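Local coordinates for Alpha/beta hydrolase fold-3 domain protein (Sulfolobus islandicus, PDB 5LK6) that probably hydrolyses carboxylic esters, as a thermostable lipase-like carboxylesterase of the alpha/beta hydrolase fold, at residues 48-52 against 128-132; 2-7 against 270-274; 195-199 against 273-279; 142-146 against 299-303. All blocks are in the same frame, centred on the assembly; numbering follows the deposited sequence.

Contact 1 (48-52 against 128-132)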
loop_
_atom_site.group_PDB
_atom_site.type_symbol
_atom_site.label_atom_id
_atom_site.label_comp_id
_atom_site.label_asym_id
_atom_site.label_seq_id
_atom_site.Cartn_x
_atom_site.Cartn_y
_atom_site.Cartn_z
ATOM N N ASP A 48 1.275 -26.380 -17.010
ATOM C CA ASP A 48 1.642 -27.097 -15.805
ATOM C C ASP A 48 2.969 -27.780 -16.039
ATOM O O ASP A 48 3.204 -28.239 -17.101
ATOM C CB ASP A 48 0.561 -28.082 -15.425
ATOM C CG ASP A 48 -0.729 -27.385 -14.960
ATOM O OD1 ASP A 48 -0.647 -26.417 -14.159
ATOM O OD2 ASP A 48 -1.846 -27.819 -15.350
ATOM N N ILE A 49 3.859 -27.776 -15.057
ATOM C CA ILE A 49 5.121 -28.464 -15.160
ATOM C C ILE A 49 5.391 -29.374 -13.939
ATOM O O ILE A 49 4.511 -29.500 -13.044
ATOM C CB ILE A 49 6.272 -27.480 -15.437
ATOM C CG1 ILE A 49 6.613 -26.608 -14.231
ATOM C CG2 ILE A 49 5.912 -26.613 -16.602
ATOM C CD1 ILE A 49 7.918 -25.865 -14.377
ATOM N N LYS A 50 6.564 -30.036 -13.981
ATOM C CA LYS A 50 7.012 -31.032 -13.005
ATOM C C LYS A 50 8.426 -30.681 -12.657
ATOM O O LYS A 50 9.284 -30.779 -13.511
ATOM C CB LYS A 50 7.070 -32.446 -13.600
ATOM C CG LYS A 50 5.775 -33.023 -14.115
ATOM C CD LYS A 50 4.804 -33.337 -13.011
ATOM C CE LYS A 50 3.860 -34.434 -13.481
ATOM N NZ LYS A 50 2.500 -34.297 -12.902
ATOM N N ILE A 51 8.680 -30.300 -11.413
ATOM C CA ILE A 51 9.989 -29.844 -11.013
ATOM C C ILE A 51 10.629 -31.009 -10.275
ATOM O O ILE A 51 10.009 -31.560 -9.384
ATOM C CB ILE A 51 9.885 -28.598 -10.113
ATOM C CG1 ILE A 51 9.217 -27.460 -10.897
ATOM C CG2 ILE A 51 11.264 -28.192 -9.603
ATOM C CD1 ILE A 51 9.253 -26.133 -10.160
ATOM N N PRO A 52 11.861 -31.392 -10.652
ATOM C CA PRO A 52 12.518 -32.531 -10.021
ATOM C C PRO A 52 13.097 -32.200 -8.624
ATOM O O PRO A 52 14.269 -31.841 -8.475
ATOM C CB PRO A 52 13.602 -32.918 -11.055
ATOM C CG PRO A 52 13.980 -31.647 -11.691
ATOM C CD PRO A 52 12.700 -30.822 -11.730
ATOM N N ALA A 128 12.039 -26.052 -5.486
ATOM C CA ALA A 128 11.406 -25.355 -6.619
ATOM C C ALA A 128 12.068 -24.003 -6.877
ATOM O O ALA A 128 12.415 -23.699 -8.006
ATOM C CB ALA A 128 9.918 -25.191 -6.401
ATOM N N THR A 129 12.305 -23.213 -5.837
ATOM C CA THR A 129 12.972 -21.938 -6.025
ATOM C C THR A 129 14.356 -22.131 -6.664
ATOM O O THR A 129 14.715 -21.450 -7.621
ATOM C CB THR A 129 13.065 -21.148 -4.703
ATOM O OG1 THR A 129 11.739 -20.847 -4.280
ATOM C CG2 THR A 129 13.832 -19.842 -4.871
ATOM N N ASN A 130 15.096 -23.086 -6.143
ATOM C CA ASN A 130 16.442 -23.365 -6.571
ATOM C C ASN A 130 16.462 -23.836 -8.013
ATOM O O ASN A 130 17.284 -23.392 -8.832
ATOM C CB ASN A 130 17.019 -24.405 -5.647
ATOM C CG ASN A 130 18.501 -24.581 -5.818
ATOM O OD1 ASN A 130 19.338 -23.784 -5.376
ATOM N ND2 ASN A 130 18.833 -25.674 -6.415
ATOM N N TRP A 131 15.515 -24.672 -8.355
ATOM C CA TRP A 131 15.454 -25.176 -9.690
ATOM C C TRP A 131 15.046 -24.115 -10.703
ATOM O O TRP A 131 15.654 -24.036 -11.773
ATOM C CB TRP A 131 14.481 -26.333 -9.766
ATOM C CG TRP A 131 14.401 -26.976 -11.079
ATOM C CD1 TRP A 131 15.187 -28.032 -11.539
ATOM C CD2 TRP A 131 13.474 -26.662 -12.141
ATOM N NE1 TRP A 131 14.778 -28.386 -12.807
ATOM C CE2 TRP A 131 13.736 -27.585 -13.208
ATOM C CE3 TRP A 131 12.432 -25.737 -12.280
ATOM C CZ2 TRP A 131 12.999 -27.597 -14.402
ATOM C CZ3 TRP A 131 11.692 -25.726 -13.491
ATOM C CH2 TRP A 131 11.997 -26.658 -14.541
ATOM N N VAL A 132 14.014 -23.324 -10.381
ATOM C CA VAL A 132 13.568 -22.253 -11.277
ATOM C C VAL A 132 14.732 -21.253 -11.529
ATOM O O VAL A 132 14.966 -20.824 -12.647
ATOM C CB VAL A 132 12.303 -21.554 -10.744
ATOM C CG1 VAL A 132 12.036 -20.220 -11.469
ATOM C CG2 VAL A 132 11.106 -22.479 -10.847
#
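Trp131 on helix 120-133 and Ile51 on the edge strand 46-52 carry this contact, with Pro52 adding the third share. Pro52 comes in across the indole at about a right angle and sets its CD over the face of the five-membered ring, 3.7 Å from the centroid, a CH-pi contact; that CD is also 3.4 Å from Trp131 NE1. Next to it Ile51 brings its CG2 methyl to 3.7 Å from Trp131 CG. The tryptophan reaches this place because its CG stands anti to the backbone N (chi1 -177°), which swings the ring off the helix toward the strand. The other branch of Ile51 ends in CD1, which lies against Trp131 CE3 and 3.9 Å from Ala128 CB. Ile49 adds its CD1 at 3.9 Å from Trp131 CZ3, at the six-membered end of the indole. In this alpha/beta hydrolase fold the helix thus packs on the edge of the central sheet, the axes of segments 128-132 and 48-52 standing at 101°, while Ala128 and Val132 also touch strand 104-108. All the cross-contacts are apolar or CH-pi, so shape and dispersion, not directed polar bonds, join helix to strand here.

Contact 2 (2-7 against 270-274)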
loop_
_atom_site.group_PDB
_atom_site.type_symbol
_atom_site.label_atom_id
_atom_site.label_comp_id
_atom_site.label_asym_id
_atom_site.label_seq_id
_atom_site.Cartn_x
_atom_site.Cartn_y
_atom_site.Cartn_z
ATOM N N PRO A 2 -12.526 0.516 13.112
ATOM C CA PRO A 2 -13.303 -0.737 12.999
ATOM C C PRO A 2 -13.180 -1.424 11.636
ATOM O O PRO A 2 -12.658 -0.865 10.676
ATOM C CB PRO A 2 -14.784 -0.300 13.232
ATOM C CG PRO A 2 -14.769 1.180 13.308
ATOM C CD PRO A 2 -13.355 1.617 13.622
ATOM N N LEU A 3 -13.729 -2.623 11.581
ATOM C CA LEU A 3 -13.822 -3.378 10.367
ATOM C C LEU A 3 -14.521 -2.589 9.275
ATOM O O LEU A 3 -15.429 -1.848 9.539
ATOM C CB LEU A 3 -14.618 -4.634 10.694
ATOM C CG LEU A 3 -14.227 -6.033 10.204
ATOM C CD1 LEU A 3 -12.749 -6.307 9.833
ATOM C CD2 LEU A 3 -14.760 -6.988 11.267
ATOM N N ASP A 4 -14.108 -2.744 8.031
ATOM C CA ASP A 4 -14.919 -2.252 6.928
ATOM C C ASP A 4 -16.326 -2.839 7.085
ATOM O O ASP A 4 -16.469 -4.016 7.260
ATOM C CB ASP A 4 -14.293 -2.642 5.583
ATOM C CG ASP A 4 -15.082 -2.121 4.377
ATOM O OD1 ASP A 4 -16.292 -1.814 4.550
ATOM O OD2 ASP A 4 -14.490 -2.043 3.258
ATOM N N PRO A 5 -17.363 -2.010 7.084
ATOM C CA PRO A 5 -18.741 -2.556 7.085
ATOM C C PRO A 5 -19.026 -3.678 6.099
ATOM O O PRO A 5 -19.717 -4.599 6.467
ATOM C CB PRO A 5 -19.587 -1.325 6.751
ATOM C CG PRO A 5 -18.861 -0.247 7.543
ATOM C CD PRO A 5 -17.384 -0.552 7.377
ATOM N N ARG A 6 -18.498 -3.603 4.881
ATOM C CA ARG A 6 -18.745 -4.639 3.875
ATOM C C ARG A 6 -18.285 -6.016 4.443
ATOM O O ARG A 6 -18.867 -7.055 4.143
ATOM C CB ARG A 6 -18.003 -4.307 2.563
ATOM C CG ARG A 6 -18.643 -3.284 1.619
ATOM C CD ARG A 6 -17.695 -2.244 0.924
ATOM N NE ARG A 6 -17.602 -1.000 1.735
ATOM C CZ ARG A 6 -18.100 0.228 1.454
ATOM N NH1 ARG A 6 -18.715 0.497 0.274
ATOM N NH2 ARG A 6 -17.972 1.229 2.398
ATOM N N ILE A 7 -17.215 -6.008 5.234
ATOM C CA ILE A 7 -16.601 -7.230 5.745
ATOM C C ILE A 7 -17.359 -7.728 6.982
ATOM O O ILE A 7 -17.501 -8.921 7.163
ATOM C CB ILE A 7 -15.088 -7.027 6.034
ATOM C CG1 ILE A 7 -14.339 -6.554 4.750
ATOM C CG2 ILE A 7 -14.475 -8.296 6.634
ATOM C CD1 ILE A 7 -12.861 -6.241 4.963
ATOM N N ASN A 270 -5.488 -1.313 6.670
ATOM C CA ASN A 270 -6.568 -1.076 7.641
ATOM C C ASN A 270 -7.983 -1.624 7.308
ATOM O O ASN A 270 -8.346 -1.804 6.137
ATOM C CB ASN A 270 -6.652 0.384 7.945
ATOM C CG ASN A 270 -5.378 0.894 8.581
ATOM O OD1 ASN A 270 -4.783 0.204 9.420
ATOM N ND2 ASN A 270 -4.925 2.079 8.160
ATOM N N ASN A 271 -8.754 -1.880 8.365
ATOM C CA ASN A 271 -10.158 -2.231 8.253
ATOM C C ASN A 271 -10.459 -3.644 7.648
ATOM O O ASN A 271 -11.627 -3.927 7.387
ATOM C CB ASN A 271 -10.915 -1.164 7.450
ATOM C CG ASN A 271 -10.454 0.262 7.759
ATOM O OD1 ASN A 271 -9.873 0.981 6.916
ATOM N ND2 ASN A 271 -10.710 0.672 8.966
ATOM N N VAL A 272 -9.437 -4.493 7.443
ATOM C CA VAL A 272 -9.618 -5.783 6.788
ATOM C C VAL A 272 -9.051 -6.938 7.582
ATOM O O VAL A 272 -8.380 -6.776 8.638
ATOM C CB VAL A 272 -9.006 -5.835 5.365
ATOM C CG1 VAL A 272 -9.608 -4.748 4.472
ATOM C CG2 VAL A 272 -7.494 -5.764 5.407
ATOM N N ILE A 273 -9.335 -8.118 7.061
ATOM C CA ILE A 273 -9.064 -9.366 7.743
ATOM C C ILE A 273 -7.984 -10.158 7.029
ATOM O O ILE A 273 -7.608 -9.882 5.899
ATOM C CB ILE A 273 -10.324 -10.219 7.831
ATOM C CG1 ILE A 273 -11.008 -10.384 6.473
ATOM C CG2 ILE A 273 -11.303 -9.574 8.791
ATOM C CD1 ILE A 273 -11.893 -11.596 6.380
ATOM N N HIS A 274 -7.464 -11.128 7.736
ATOM C CA HIS A 274 -6.544 -12.074 7.134
ATOM C C HIS A 274 -7.119 -12.688 5.878
ATOM O O HIS A 274 -8.269 -12.947 5.811
ATOM C CB HIS A 274 -6.277 -13.200 8.125
ATOM C CG HIS A 274 -5.088 -14.023 7.777
ATOM N ND1 HIS A 274 -3.801 -13.615 8.047
ATOM C CD2 HIS A 274 -4.991 -15.229 7.185
ATOM C CE1 HIS A 274 -2.962 -14.546 7.656
ATOM N NE2 HIS A 274 -3.658 -15.536 7.129
#
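Asp4 and Asn271 meet through their backbones: Asp4 N donates to Asn271 O over 2.8 Å, almost straight at 175° and on a lone pair in the carbonyl plane. Two residues earlier, Pro2 O accepts a hydrogen bond from Asn271 ND2 at 3.0 Å, so a single asparagine grips the N-terminal chain twice. Ile7 reaches Val272 CG1 with its CD1 (3.6 Å) and slides past Ile273 in the opposite direction, while Leu3 CD1 comes up to Ile273 CG2 at 3.7 Å. This joins the start of helix 5-12 to the chain leading from the last sheet strand to His274, the probable histidine of an alpha/beta hydrolase Ser-His-Asp triad with Ser151 and Asp244. Asp4 is the N-cap of that helix: with CG anti to its own N (chi1 -179°), OD1 accepts from Arg6 N at 2.9 Å, met from above the carboxylate plane, and from Arg6 NE on its syn lone pair. With an alanine here, Arg6 N and NE would probably be left without their shared acceptor, and Gln285 without its partner. Farther out, Asn271 N is held by Glu242, and Arg6 NH1 bonds to Gly261 O of the second subunit.

Contact 3 (195-199 against 273-279)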
loop_
_atom_site.group_PDB
_atom_site.type_symbol
_atom_site.label_atom_id
_atom_site.label_comp_id
_atom_site.label_asym_id
_atom_site.label_seq_id
_atom_site.Cartn_x
_atom_site.Cartn_y
_atom_site.Cartn_z
ATOM N N GLY A 195 -13.518 -14.397 15.744
ATOM C CA GLY A 195 -14.457 -13.581 14.992
ATOM C C GLY A 195 -13.933 -12.797 13.784
ATOM O O GLY A 195 -14.696 -12.051 13.191
ATOM N N PHE A 196 -12.673 -12.959 13.403
ATOM C CA PHE A 196 -12.157 -12.252 12.238
ATOM C C PHE A 196 -11.603 -13.209 11.192
ATOM O O PHE A 196 -10.561 -12.987 10.602
ATOM C CB PHE A 196 -11.094 -11.240 12.702
ATOM C CG PHE A 196 -11.630 -10.155 13.616
ATOM C CD1 PHE A 196 -11.650 -10.328 14.964
ATOM C CD2 PHE A 196 -12.134 -9.001 13.108
ATOM C CE1 PHE A 196 -12.106 -9.334 15.824
ATOM C CE2 PHE A 196 -12.590 -8.005 13.959
ATOM C CZ PHE A 196 -12.593 -8.165 15.327
ATOM N N PHE A 197 -12.326 -14.292 10.987
ATOM C CA PHE A 197 -12.144 -15.196 9.897
ATOM C C PHE A 197 -11.009 -16.170 10.162
ATOM O O PHE A 197 -11.226 -17.357 10.114
ATOM C CB PHE A 197 -12.037 -14.458 8.570
ATOM C CG PHE A 197 -12.003 -15.373 7.362
ATOM C CD1 PHE A 197 -13.168 -15.932 6.856
ATOM C CD2 PHE A 197 -10.795 -15.665 6.724
ATOM C CE1 PHE A 197 -13.122 -16.755 5.756
ATOM C CE2 PHE A 197 -10.762 -16.505 5.627
ATOM C CZ PHE A 197 -11.917 -17.064 5.156
ATOM N N LEU A 198 -9.799 -15.698 10.388
ATOM C CA LEU A 198 -8.732 -16.535 10.898
ATOM C C LEU A 198 -8.773 -16.388 12.430
ATOM O O LEU A 198 -8.756 -15.272 12.949
ATOM C CB LEU A 198 -7.359 -16.166 10.310
ATOM C CG LEU A 198 -6.145 -16.855 10.941
ATOM C CD1 LEU A 198 -6.156 -18.334 10.610
ATOM C CD2 LEU A 198 -4.819 -16.235 10.528
ATOM N N THR A 199 -8.839 -17.531 13.123
ATOM C CA THR A 199 -8.928 -17.614 14.580
ATOM C C THR A 199 -7.751 -18.298 15.190
ATOM O O THR A 199 -7.050 -19.056 14.524
ATOM C CB THR A 199 -10.179 -18.410 15.034
ATOM O OG1 THR A 199 -10.062 -19.815 14.735
ATOM C CG2 THR A 199 -11.380 -17.857 14.389
ATOM N N ILE A 273 -9.335 -8.118 7.061
ATOM C CA ILE A 273 -9.064 -9.366 7.743
ATOM C C ILE A 273 -7.984 -10.158 7.029
ATOM O O ILE A 273 -7.608 -9.882 5.899
ATOM C CB ILE A 273 -10.324 -10.219 7.831
ATOM C CG1 ILE A 273 -11.008 -10.384 6.473
ATOM C CG2 ILE A 273 -11.303 -9.574 8.791
ATOM C CD1 ILE A 273 -11.893 -11.596 6.380
ATOM N N HIS A 274 -7.464 -11.128 7.736
ATOM C CA HIS A 274 -6.544 -12.074 7.134
ATOM C C HIS A 274 -7.119 -12.688 5.878
ATOM O O HIS A 274 -8.269 -12.947 5.811
ATOM C CB HIS A 274 -6.277 -13.200 8.125
ATOM C CG HIS A 274 -5.088 -14.023 7.777
ATOM N ND1 HIS A 274 -3.801 -13.615 8.047
ATOM C CD2 HIS A 274 -4.991 -15.229 7.185
ATOM C CE1 HIS A 274 -2.962 -14.546 7.656
ATOM N NE2 HIS A 274 -3.658 -15.536 7.129
ATOM N N GLY A 275 -6.293 -12.947 4.888
ATOM C CA GLY A 275 -6.724 -13.660 3.669
ATOM C C GLY A 275 -7.453 -12.820 2.621
ATOM O O GLY A 275 -7.929 -13.373 1.637
ATOM N N PHE A 276 -7.529 -11.509 2.814
ATOM C CA PHE A 276 -8.330 -10.652 1.973
ATOM C C PHE A 276 -7.956 -10.623 0.461
ATOM O O PHE A 276 -8.818 -10.341 -0.348
ATOM C CB PHE A 276 -8.469 -9.208 2.565
ATOM C CG PHE A 276 -7.234 -8.327 2.452
ATOM C CD1 PHE A 276 -6.171 -8.455 3.330
ATOM C CD2 PHE A 276 -7.185 -7.305 1.517
ATOM C CE1 PHE A 276 -5.066 -7.650 3.240
ATOM C CE2 PHE A 276 -6.062 -6.485 1.408
ATOM C CZ PHE A 276 -4.992 -6.667 2.275
ATOM N N LEU A 277 -6.700 -10.896 0.084
ATOM C CA LEU A 277 -6.344 -10.984 -1.338
ATOM C C LEU A 277 -7.049 -12.162 -2.059
ATOM O O LEU A 277 -7.340 -12.049 -3.232
ATOM C CB LEU A 277 -4.826 -11.099 -1.563
ATOM C CG LEU A 277 -4.053 -9.779 -1.508
ATOM C CD1 LEU A 277 -3.928 -9.263 -0.082
ATOM C CD2 LEU A 277 -2.675 -9.948 -2.161
ATOM N N SER A 278 -7.302 -13.276 -1.356
ATOM C CA SER A 278 -7.962 -14.421 -1.971
ATOM C C SER A 278 -9.424 -14.060 -2.349
ATOM O O SER A 278 -10.024 -14.699 -3.236
ATOM C CB SER A 278 -7.891 -15.668 -1.059
ATOM O OG SER A 278 -6.566 -16.113 -0.804
ATOM N N PHE A 279 -9.975 -13.026 -1.694
ATOM C CA PHE A 279 -11.369 -12.630 -1.866
ATOM C C PHE A 279 -11.465 -11.226 -2.382
ATOM O O PHE A 279 -12.402 -10.472 -2.039
ATOM C CB PHE A 279 -12.128 -12.820 -0.565
ATOM C CG PHE A 279 -11.824 -14.110 0.054
ATOM C CD1 PHE A 279 -12.115 -15.254 -0.610
ATOM C CD2 PHE A 279 -11.102 -14.190 1.255
ATOM C CE1 PHE A 279 -11.748 -16.497 -0.059
ATOM C CE2 PHE A 279 -10.751 -15.413 1.818
ATOM C CZ PHE A 279 -11.076 -16.573 1.156
HETATM O O HOH W 1 -8.193 -11.645 10.333
#
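Leu198 and His274 make the closest side-chain meeting between these two loops, a CH-pi contact. The CD2 methyl of Leu198 sits over the middle of the imidazole, 3.5 Å from the ring centroid and only 9° off the ring normal. CG of Leu198 is anti to its backbone N (chi1 171°), and the branch that ends in CD2 is the one brought over the ring, so the methyl backs one face of the imidazole. His274 ND1 bonds to Asp244 OD2 and its side chain touches Ser151, consistent with the charge relay of an alpha/beta hydrolase triad.

Aromatic and aliphatic packing makes up the next group. Phe197 crosses Ile273 at about a right angle, its CB 3.6 Å from Ile273 CD1. The far end of the Phe197 ring meets Phe279, coming from the opposite direction: CZ lies 3.9 Å from Phe279 CE2, with centroids 5.7 Å apart and planes at 77°. Phe196 offers the edge of its ring to Ile273 CG2.

The polar link runs through one water. It donates to Phe196 O and accepts from His274 N, 2.7 Å in each case, linking the two backbones. Ile273 to Phe276 form a type II turn with Gly275 at positive phi, which carries the chain away beyond the histidine.

Around this, Leu11 of helix 5-12 packs on Phe197, Phe31 and Leu34 of helix 24-36 on Phe279, and helix 285-302 lies against Phe276 and Leu277.

Contact 4 (142-146 against 299-303)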
loop_
_atom_site.group_PDB
_atom_site.type_symbol
_atom_site.label_atom_id
_atom_site.label_comp_id
_atom_site.label_asym_id
_atom_site.label_seq_id
_atom_site.Cartn_x
_atom_site.Cartn_y
_atom_site.Cartn_z
ATOM N N LYS A 142 15.655 -13.381 -17.746
ATOM C CA LYS A 142 16.926 -12.629 -17.558
ATOM C C LYS A 142 16.844 -11.721 -16.362
ATOM O O LYS A 142 17.850 -11.467 -15.769
ATOM C CB LYS A 142 17.375 -11.757 -18.792
ATOM C CG LYS A 142 18.073 -12.466 -19.973
ATOM C CD LYS A 142 17.081 -13.124 -20.968
ATOM C CE LYS A 142 16.745 -14.608 -20.691
ATOM N NZ LYS A 142 17.178 -15.513 -21.806
ATOM N N MET A 143 15.671 -11.179 -16.013
ATOM C CA MET A 143 15.637 -10.116 -14.961
ATOM C C MET A 143 15.652 -10.682 -13.532
ATOM O O MET A 143 15.705 -9.921 -12.577
ATOM C CB MET A 143 14.451 -9.151 -15.113
ATOM C CG MET A 143 14.003 -8.795 -16.533
ATOM S SD MET A 143 15.179 -8.008 -17.640
ATOM C CE MET A 143 16.199 -6.955 -16.571
ATOM N N GLY A 144 15.569 -12.002 -13.389
ATOM C CA GLY A 144 15.856 -12.660 -12.123
ATOM C C GLY A 144 14.623 -13.184 -11.414
ATOM O O GLY A 144 13.525 -13.247 -11.977
ATOM N N VAL A 145 14.801 -13.583 -10.170
ATOM C CA VAL A 145 13.716 -14.245 -9.476
ATOM C C VAL A 145 13.449 -13.624 -8.118
ATOM O O VAL A 145 14.395 -13.269 -7.373
ATOM C CB VAL A 145 13.806 -15.819 -9.559
ATOM C CG1 VAL A 145 15.196 -16.302 -9.849
ATOM C CG2 VAL A 145 13.189 -16.558 -8.377
ATOM N N ALA A 146 12.157 -13.396 -7.863
ATOM C CA ALA A 146 11.664 -12.974 -6.575
ATOM C C ALA A 146 10.774 -14.101 -6.059
ATOM O O ALA A 146 10.390 -14.998 -6.829
ATOM C CB ALA A 146 10.854 -11.684 -6.722
ATOM N N ARG A 299 8.882 -2.311 -10.794
ATOM C CA ARG A 299 10.046 -1.503 -10.558
ATOM C C ARG A 299 11.290 -2.374 -10.391
ATOM O O ARG A 299 12.307 -2.067 -11.012
ATOM C CB ARG A 299 9.928 -0.562 -9.365
ATOM C CG ARG A 299 8.955 0.601 -9.568
ATOM C CD ARG A 299 9.420 1.858 -8.815
ATOM N NE ARG A 299 10.179 1.566 -7.577
ATOM C CZ ARG A 299 9.659 1.177 -6.399
ATOM N NH1 ARG A 299 8.307 0.975 -6.218
ATOM N NH2 ARG A 299 10.527 0.982 -5.383
ATOM N N THR A 300 11.237 -3.447 -9.606
ATOM C CA THR A 300 12.492 -4.050 -9.242
ATOM C C THR A 300 12.936 -4.944 -10.413
ATOM O O THR A 300 14.116 -5.154 -10.568
ATOM C CB THR A 300 12.551 -4.696 -7.821
ATOM O OG1 THR A 300 12.617 -6.125 -7.899
ATOM C CG2 THR A 300 11.392 -4.266 -6.929
ATOM N N PHE A 301 12.033 -5.395 -11.283
ATOM C CA PHE A 301 12.444 -6.162 -12.460
ATOM C C PHE A 301 12.817 -5.314 -13.687
ATOM O O PHE A 301 13.759 -5.634 -14.390
ATOM C CB PHE A 301 11.346 -7.122 -12.896
ATOM C CG PHE A 301 11.173 -8.343 -12.006
ATOM C CD1 PHE A 301 12.280 -9.039 -11.476
ATOM C CD2 PHE A 301 9.870 -8.847 -11.758
ATOM C CE1 PHE A 301 12.092 -10.186 -10.714
ATOM C CE2 PHE A 301 9.688 -9.951 -10.983
ATOM C CZ PHE A 301 10.799 -10.634 -10.466
ATOM N N TYR A 302 12.086 -4.241 -13.950
ATOM C CA TYR A 302 12.299 -3.421 -15.150
ATOM C C TYR A 302 12.734 -1.932 -14.901
ATOM O O TYR A 302 12.373 -1.086 -15.651
ATOM C CB TYR A 302 11.019 -3.542 -16.002
ATOM C CG TYR A 302 10.406 -4.954 -16.039
ATOM C CD1 TYR A 302 11.159 -6.058 -16.458
ATOM C CD2 TYR A 302 9.063 -5.199 -15.658
ATOM C CE1 TYR A 302 10.613 -7.356 -16.504
ATOM C CE2 TYR A 302 8.521 -6.511 -15.692
ATOM C CZ TYR A 302 9.314 -7.584 -16.116
ATOM O OH TYR A 302 8.851 -8.872 -16.192
ATOM N N ASP A 303 13.530 -1.639 -13.870
ATOM C CA ASP A 303 14.164 -0.286 -13.558
ATOM C C ASP A 303 13.243 0.782 -12.868
ATOM O O ASP A 303 12.008 0.832 -13.045
ATOM C CB ASP A 303 14.962 0.335 -14.768
ATOM C CG ASP A 303 16.357 -0.375 -15.044
ATOM O OD1 ASP A 303 16.423 -1.629 -14.943
ATOM O OD2 ASP A 303 17.377 0.316 -15.384
#
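Phe301, near the C-terminal end of helix 285-302, packs against the beginning of strand 144-150, a parallel strand in the middle of the alpha/beta hydrolase sheet. Apolar packing comes first. The ring's outer end reaches the strand, with Phe301 CZ 3.9 Å from Ala146 CB, while CD1 lies 4.2 Å from Met143 CB. Its CG is anti to the carbonyl carbon (chi1 -74°), which directs the ring off the helix toward the strand. Replacing it with an alanine would probably open a gap between helix 285-302 and Ala146, leaving this methyl without its aromatic partner. Met143 makes the second apolar meeting: its CG approaches the edge of the Tyr302 ring near the ring plane, 3.7 Å from CE1.

Hydrogen bonds take the polar end of Tyr302 elsewhere, its OH bonding to Asn102 O and to Gly72 N at the start of strand 72-77.

Contacts of carbon with backbone oxygen form the last group. Phe301 CE1 comes within 3.6 Å of Gly144 O, and the ring runs along the strand's backbone from Met143 to Ala146. Met143 folds at chi2 and chi3 (-60° and -34°), and that bend carries its terminal CE back to 3.5 Å from Phe301 O.

In the fold
Contacts 2 and 3 form one unit: their centres are about 9 Å apart, they share Ile273 and His274, and Leu3 CD2 packs on Phe196 CE2 at 3.6 Å. Together they hold the chain that bears the probable triad histidine, from the side of the N-terminus and from that of the 195-199 loop. Contacts 1 and 4 lie across the chain's centre from contact 3, at centre distances of about 30 Å each; both reach the central sheet, while contact 3 joins two loops. Their own centres are about 19 Å apart, with nearest atoms about 5 Å apart. Helix 285-302 bridges the two halves, starting after contact 3 and ending in contact 4.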